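Local coordinates for protein endoglucanase (Clostridium thermocellum, PDB 2YIK) that probably hydrolyses internal beta-1,4-glucosidic bonds of cellulose, as a family 9 glycoside hydrolase in cellulose degradation, at residues A[40-45]-A[440-445]; A[438-441]-A[446-449]. All blocks are in the same frame, centred on the assembly; numbering follows the deposited sequence.

Contact 1 of 2, residues A[40-45]-A[440-445]; sequences YAKALQ and VGYSSN
This is a buried cation-pi and hydrogen-bond contact between the first helix of the catalytic domain, 40-47, and the long loop that runs from helix 416-428 to helix 453-456. Lys42 and Tyr442 carry it. The lysine leaves the helix with CG anti to the backbone N (chi1 173°) and stays extended to its end, laying its methylenes across the phenol ring. Lys42 CG comes 3.7 Å from Tyr442 CE1, and Lys42 CE rides over one face. Lys42 NZ ends over that face too, 4.7 Å from the centroid of the Tyr442 ring and close to its normal. The same ammonium donates to Tyr442 O at 2.8 Å, in the carbonyl plane, so one residue receives the charge both on its ring and on its backbone. Water 1 accepts a weak bond from Lys42 NZ and gives a firm one to Gly441 O. The ring's edge faces the helix itself: Ala43 N lies near the ring plane, 3.7 Å from Tyr442 CE1, and Ala43 CB is 4.0 Å from that same carbon. Tyr442 OH bonds Asn39 O just before the helix. Within the (alpha/alpha)6 catalytic domain of family 9, Lys42 thus fastens a loop between helices to helix 40-47, which itself rests on helix 499-516 through Ala43 and Cys509.

Contact 2 of 2, residues A[438-441]-A[446-449]; sequences YVVG and SVKY
Similar first torsions set the Val447 methyls and the Ser446 hydroxyl in place, and Ser446 points its side chain at the facing 438-441 segment. In Val447 (chi1 -72°) CG1 stands anti to the carbonyl carbon and CG2 falls between the backbone N and that carbon; this splits the two methyls between different neighbours. Val447 CG1 comes 4.2 Å from Tyr438 CD1, approaching the ring obliquely, while Val447 CG2 lies 4.1 Å from Val440 CG1. Both pairs meet at about a right angle. In Ser446 (chi1 -63°) OG likewise stands anti to the carbonyl carbon, and it comes 3.0 Å from Val439 O, a possible but not the sole acceptor for its proton. Ser446 OG itself accepts from the amide of Ser443, within the turn joining the two segments.

Further along, water 2 bridges the backbones, accepting from Gly441 N at 2.8 Å and donating to Val447 O at 2.7 Å. Val447 O also lies 3.4 Å from Val440 CB, so the carbonyl sits against an apolar side chain while its polar need is met by the water. Lys448 turns back on its own segment, and its NZ donates to Ser446 O at 2.9 Å and also to Ser444 O. Beyond the segments, Tyr438 packs edge-to-face with His485, and the backbone amides of Lys448 and Tyr449 bond Asp487. The predicted catalytic His451 follows shortly in sequence, about 10 Å from Val440 between side chains. The chemistry is thus mixed: Val447 methyls pack between Tyr438 and Val440, water joins Gly441 N to Val447 O, and Lys448 NZ serves two carbonyls, while other backbone groups bond to neighbouring loops.

In the fold
Both contacts are largely buried and lie on the same side of the chain's centre, about 9 Å apart between their own centres, and the loop before helix 453-456 takes part in each. They share Val440 and Gly441. Contact 1 joins segments 395 residues apart, tying 440-445 to the opening helix, and rests on one ammonium shared by an aromatic face and a backbone carbonyl. Contact 2 is local, folding the same loop back on itself through methyl packing and a water bridge, with a serine hydroxyl near a carbonyl. The glycine serves both through its backbone, O to a water in contact 1 and N to another in contact 2. Contact 1 is away from the annotated sites, whereas contact 2 is nearer the predicted active-site histidine.

Contact 1 of 2, residues A[40-45]-A[440-445]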
loop_
_atom_site.group_PDB
_atom_site.type_symbol
_atom_site.label_atom_id
_atom_site.label_comp_id
_atom_site.label_asym_id
_atom_site.label_seq_id
_atom_site.Cartn_x
_atom_site.Cartn_y
_atom_site.Cartn_z
ATOM N N TYR A 40 4.638 -9.331 -19.028
ATOM C CA TYR A 40 4.580 -8.345 -17.959
ATOM C C TYR A 40 3.629 -7.186 -18.209
ATOM O O TYR A 40 3.173 -6.550 -17.262
ATOM C CB TYR A 40 5.990 -7.834 -17.657
ATOM C CG TYR A 40 6.981 -8.967 -17.515
ATOM C CD1 TYR A 40 6.750 -10.015 -16.615
ATOM C CD2 TYR A 40 8.110 -9.038 -18.333
ATOM C CE1 TYR A 40 7.614 -11.108 -16.545
ATOM C CE2 TYR A 40 8.979 -10.127 -18.267
ATOM C CZ TYR A 40 8.723 -11.156 -17.379
ATOM O OH TYR A 40 9.569 -12.235 -17.359
ATOM N N ALA A 41 3.324 -6.911 -19.475
ATOM C CA ALA A 41 2.392 -5.831 -19.801
ATOM C C ALA A 41 1.005 -6.265 -19.352
ATOM O O ALA A 41 0.254 -5.496 -18.753
ATOM C CB ALA A 41 2.392 -5.549 -21.306
ATOM N N LYS A 42 0.671 -7.514 -19.643
ATOM C CA LYS A 42 -0.619 -8.061 -19.258
ATOM C C LYS A 42 -0.676 -8.233 -17.741
ATOM O O LYS A 42 -1.729 -8.066 -17.125
ATOM C CB LYS A 42 -0.839 -9.409 -19.946
ATOM C CG LYS A 42 -2.088 -10.135 -19.482
ATOM C CD LYS A 42 -2.251 -11.502 -20.153
ATOM C CE LYS A 42 -3.286 -12.338 -19.402
ATOM N NZ LYS A 42 -3.606 -13.621 -20.094
ATOM N N ALA A 43 0.460 -8.572 -17.136
ATOM C CA ALA A 43 0.513 -8.760 -15.688
ATOM C C ALA A 43 0.208 -7.431 -15.000
ATOM O O ALA A 43 -0.538 -7.377 -14.021
ATOM C CB ALA A 43 1.887 -9.268 -15.279
ATOM N N LEU A 44 0.785 -6.356 -15.526
ATOM C CA LEU A 44 0.558 -5.020 -14.983
ATOM C C LEU A 44 -0.925 -4.687 -15.111
ATOM O O LEU A 44 -1.573 -4.270 -14.148
ATOM C CB LEU A 44 1.385 -3.979 -15.750
ATOM C CG LEU A 44 1.107 -2.516 -15.388
ATOM C CD1 LEU A 44 1.379 -2.306 -13.901
ATOM C CD2 LEU A 44 1.977 -1.581 -16.222
ATOM N N GLN A 45 -1.459 -4.875 -16.314
ATOM C CA GLN A 45 -2.867 -4.604 -16.566
ATOM C C GLN A 45 -3.750 -5.326 -15.564
ATOM O O GLN A 45 -4.568 -4.708 -14.880
ATOM C CB GLN A 45 -3.243 -5.038 -17.984
ATOM C CG GLN A 45 -4.736 -5.113 -18.225
ATOM C CD GLN A 45 -5.086 -5.736 -19.572
ATOM O OE1 GLN A 45 -4.472 -6.719 -19.992
ATOM N NE2 GLN A 45 -6.087 -5.176 -20.244
ATOM N N VAL A 440 -4.563 -14.750 -9.906
ATOM C CA VAL A 440 -5.797 -15.322 -10.428
ATOM C C VAL A 440 -6.327 -14.690 -11.716
ATOM O O VAL A 440 -6.240 -13.476 -11.921
ATOM C CB VAL A 440 -6.920 -15.416 -9.322
ATOM C CG1 VAL A 440 -6.488 -14.721 -8.054
ATOM C CG2 VAL A 440 -8.234 -14.883 -9.841
ATOM N N GLY A 441 -6.836 -15.552 -12.597
ATOM C CA GLY A 441 -7.400 -15.119 -13.868
ATOM C C GLY A 441 -6.412 -14.810 -14.977
ATOM O O GLY A 441 -6.803 -14.579 -16.116
ATOM N N TYR A 442 -5.125 -14.822 -14.654
ATOM C CA TYR A 442 -4.085 -14.507 -15.625
ATOM C C TYR A 442 -3.884 -15.566 -16.699
ATOM O O TYR A 442 -3.582 -15.247 -17.852
ATOM C CB TYR A 442 -2.753 -14.299 -14.900
ATOM C CG TYR A 442 -1.597 -13.889 -15.792
ATOM C CD1 TYR A 442 -1.425 -12.559 -16.172
ATOM C CD2 TYR A 442 -0.664 -14.827 -16.240
ATOM C CE1 TYR A 442 -0.353 -12.166 -16.967
ATOM C CE2 TYR A 442 0.416 -14.446 -17.042
ATOM C CZ TYR A 442 0.564 -13.113 -17.396
ATOM O OH TYR A 442 1.638 -12.715 -18.156
ATOM N N SER A 443 -4.059 -16.827 -16.321
ATOM C CA SER A 443 -3.825 -17.919 -17.249
ATOM C C SER A 443 -4.713 -19.112 -16.906
ATOM O O SER A 443 -5.358 -19.124 -15.857
ATOM C CB SER A 443 -2.347 -18.307 -17.149
ATOM O OG SER A 443 -1.973 -19.208 -18.174
ATOM N N SER A 444 -4.754 -20.117 -17.780
ATOM C CA SER A 444 -5.580 -21.287 -17.501
ATOM C C SER A 444 -5.035 -22.039 -16.292
ATOM O O SER A 444 -5.777 -22.752 -15.618
ATOM C CB SER A 444 -5.644 -22.229 -18.715
ATOM O OG SER A 444 -4.351 -22.563 -19.196
ATOM N N ASN A 445 -3.745 -21.873 -16.006
ATOM C CA ASN A 445 -3.148 -22.555 -14.862
ATOM C C ASN A 445 -3.060 -21.704 -13.590
ATOM O O ASN A 445 -2.285 -22.021 -12.691
ATOM C CB ASN A 445 -1.751 -23.085 -15.217
ATOM C CG ASN A 445 -0.796 -21.986 -15.637
ATOM O OD1 ASN A 445 0.398 -22.029 -15.317
ATOM N ND2 ASN A 445 -1.311 -21.001 -16.369
HETATM O O HOH W 1 -6.774 -14.528 -18.963
#

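Contact 2 of 2, residues A[438-441]-A[446-449]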
loop_
_atom_site.group_PDB
_atom_site.type_symbol
_atom_site.label_atom_id
_atom_site.label_comp_id
_atom_site.label_asym_id
_atom_site.label_seq_id
_atom_site.Cartn_x
_atom_site.Cartn_y
_atom_site.Cartn_z
ATOM N N TYR A 438 0.158 -17.888 -9.684
ATOM C CA TYR A 438 -0.398 -17.373 -8.445
ATOM C C TYR A 438 -1.159 -16.047 -8.548
ATOM O O TYR A 438 -1.532 -15.454 -7.538
ATOM C CB TYR A 438 0.725 -17.303 -7.411
ATOM C CG TYR A 438 1.195 -18.682 -6.989
ATOM C CD1 TYR A 438 0.459 -19.432 -6.077
ATOM C CD2 TYR A 438 2.345 -19.261 -7.545
ATOM C CE1 TYR A 438 0.843 -20.724 -5.721
ATOM C CE2 TYR A 438 2.742 -20.558 -7.201
ATOM C CZ TYR A 438 1.985 -21.282 -6.285
ATOM O OH TYR A 438 2.365 -22.554 -5.922
ATOM N N VAL A 439 -1.387 -15.599 -9.777
ATOM C CA VAL A 439 -2.134 -14.377 -10.061
ATOM C C VAL A 439 -3.452 -14.911 -10.622
ATOM O O VAL A 439 -3.464 -15.490 -11.710
ATOM C CB VAL A 439 -1.408 -13.540 -11.136
ATOM C CG1 VAL A 439 -2.205 -12.288 -11.470
ATOM C CG2 VAL A 439 -0.020 -13.176 -10.646
ATOM N N VAL A 440 -4.563 -14.750 -9.906
ATOM C CA VAL A 440 -5.797 -15.322 -10.428
ATOM C C VAL A 440 -6.327 -14.690 -11.716
ATOM O O VAL A 440 -6.240 -13.476 -11.921
ATOM C CB VAL A 440 -6.920 -15.416 -9.322
ATOM C CG1 VAL A 440 -6.488 -14.721 -8.054
ATOM C CG2 VAL A 440 -8.234 -14.883 -9.841
ATOM N N GLY A 441 -6.836 -15.552 -12.597
ATOM C CA GLY A 441 -7.400 -15.119 -13.868
ATOM C C GLY A 441 -6.412 -14.810 -14.977
ATOM O O GLY A 441 -6.803 -14.579 -16.116
ATOM N N SER A 446 -3.860 -20.641 -13.513
ATOM C CA SER A 446 -3.874 -19.756 -12.341
ATOM C C SER A 446 -4.728 -20.324 -11.207
ATOM O O SER A 446 -5.622 -21.138 -11.446
ATOM C CB SER A 446 -4.449 -18.385 -12.720
ATOM O OG SER A 446 -3.649 -17.721 -13.678
ATOM N N VAL A 447 -4.459 -19.901 -9.974
ATOM C CA VAL A 447 -5.266 -20.349 -8.848
ATOM C C VAL A 447 -6.681 -19.845 -9.139
ATOM O O VAL A 447 -6.858 -18.776 -9.738
ATOM C CB VAL A 447 -4.761 -19.764 -7.506
ATOM C CG1 VAL A 447 -3.447 -20.421 -7.119
ATOM C CG2 VAL A 447 -4.566 -18.274 -7.624
ATOM N N LYS A 448 -7.688 -20.601 -8.712
ATOM C CA LYS A 448 -9.070 -20.234 -8.993
ATOM C C LYS A 448 -9.969 -20.021 -7.788
ATOM O O LYS A 448 -11.104 -19.585 -7.942
ATOM C CB LYS A 448 -9.690 -21.299 -9.907
ATOM C CG LYS A 448 -8.966 -21.439 -11.232
ATOM C CD LYS A 448 -9.229 -22.785 -11.888
ATOM C CE LYS A 448 -8.645 -22.838 -13.296
ATOM N NZ LYS A 448 -7.157 -22.692 -13.327
ATOM N N TYR A 449 -9.467 -20.300 -6.591
ATOM C CA TYR A 449 -10.287 -20.153 -5.390
ATOM C C TYR A 449 -9.756 -19.183 -4.338
ATOM O O TYR A 449 -9.577 -19.564 -3.176
ATOM C CB TYR A 449 -10.481 -21.522 -4.744
ATOM C CG TYR A 449 -11.209 -22.506 -5.620
ATOM C CD1 TYR A 449 -10.528 -23.230 -6.597
ATOM C CD2 TYR A 449 -12.587 -22.686 -5.502
ATOM C CE1 TYR A 449 -11.202 -24.109 -7.439
ATOM C CE2 TYR A 449 -13.273 -23.563 -6.336
ATOM C CZ TYR A 449 -12.574 -24.269 -7.303
ATOM O OH TYR A 449 -13.260 -25.117 -8.142
HETATM O O HOH W 2 -7.881 -18.154 -12.156
#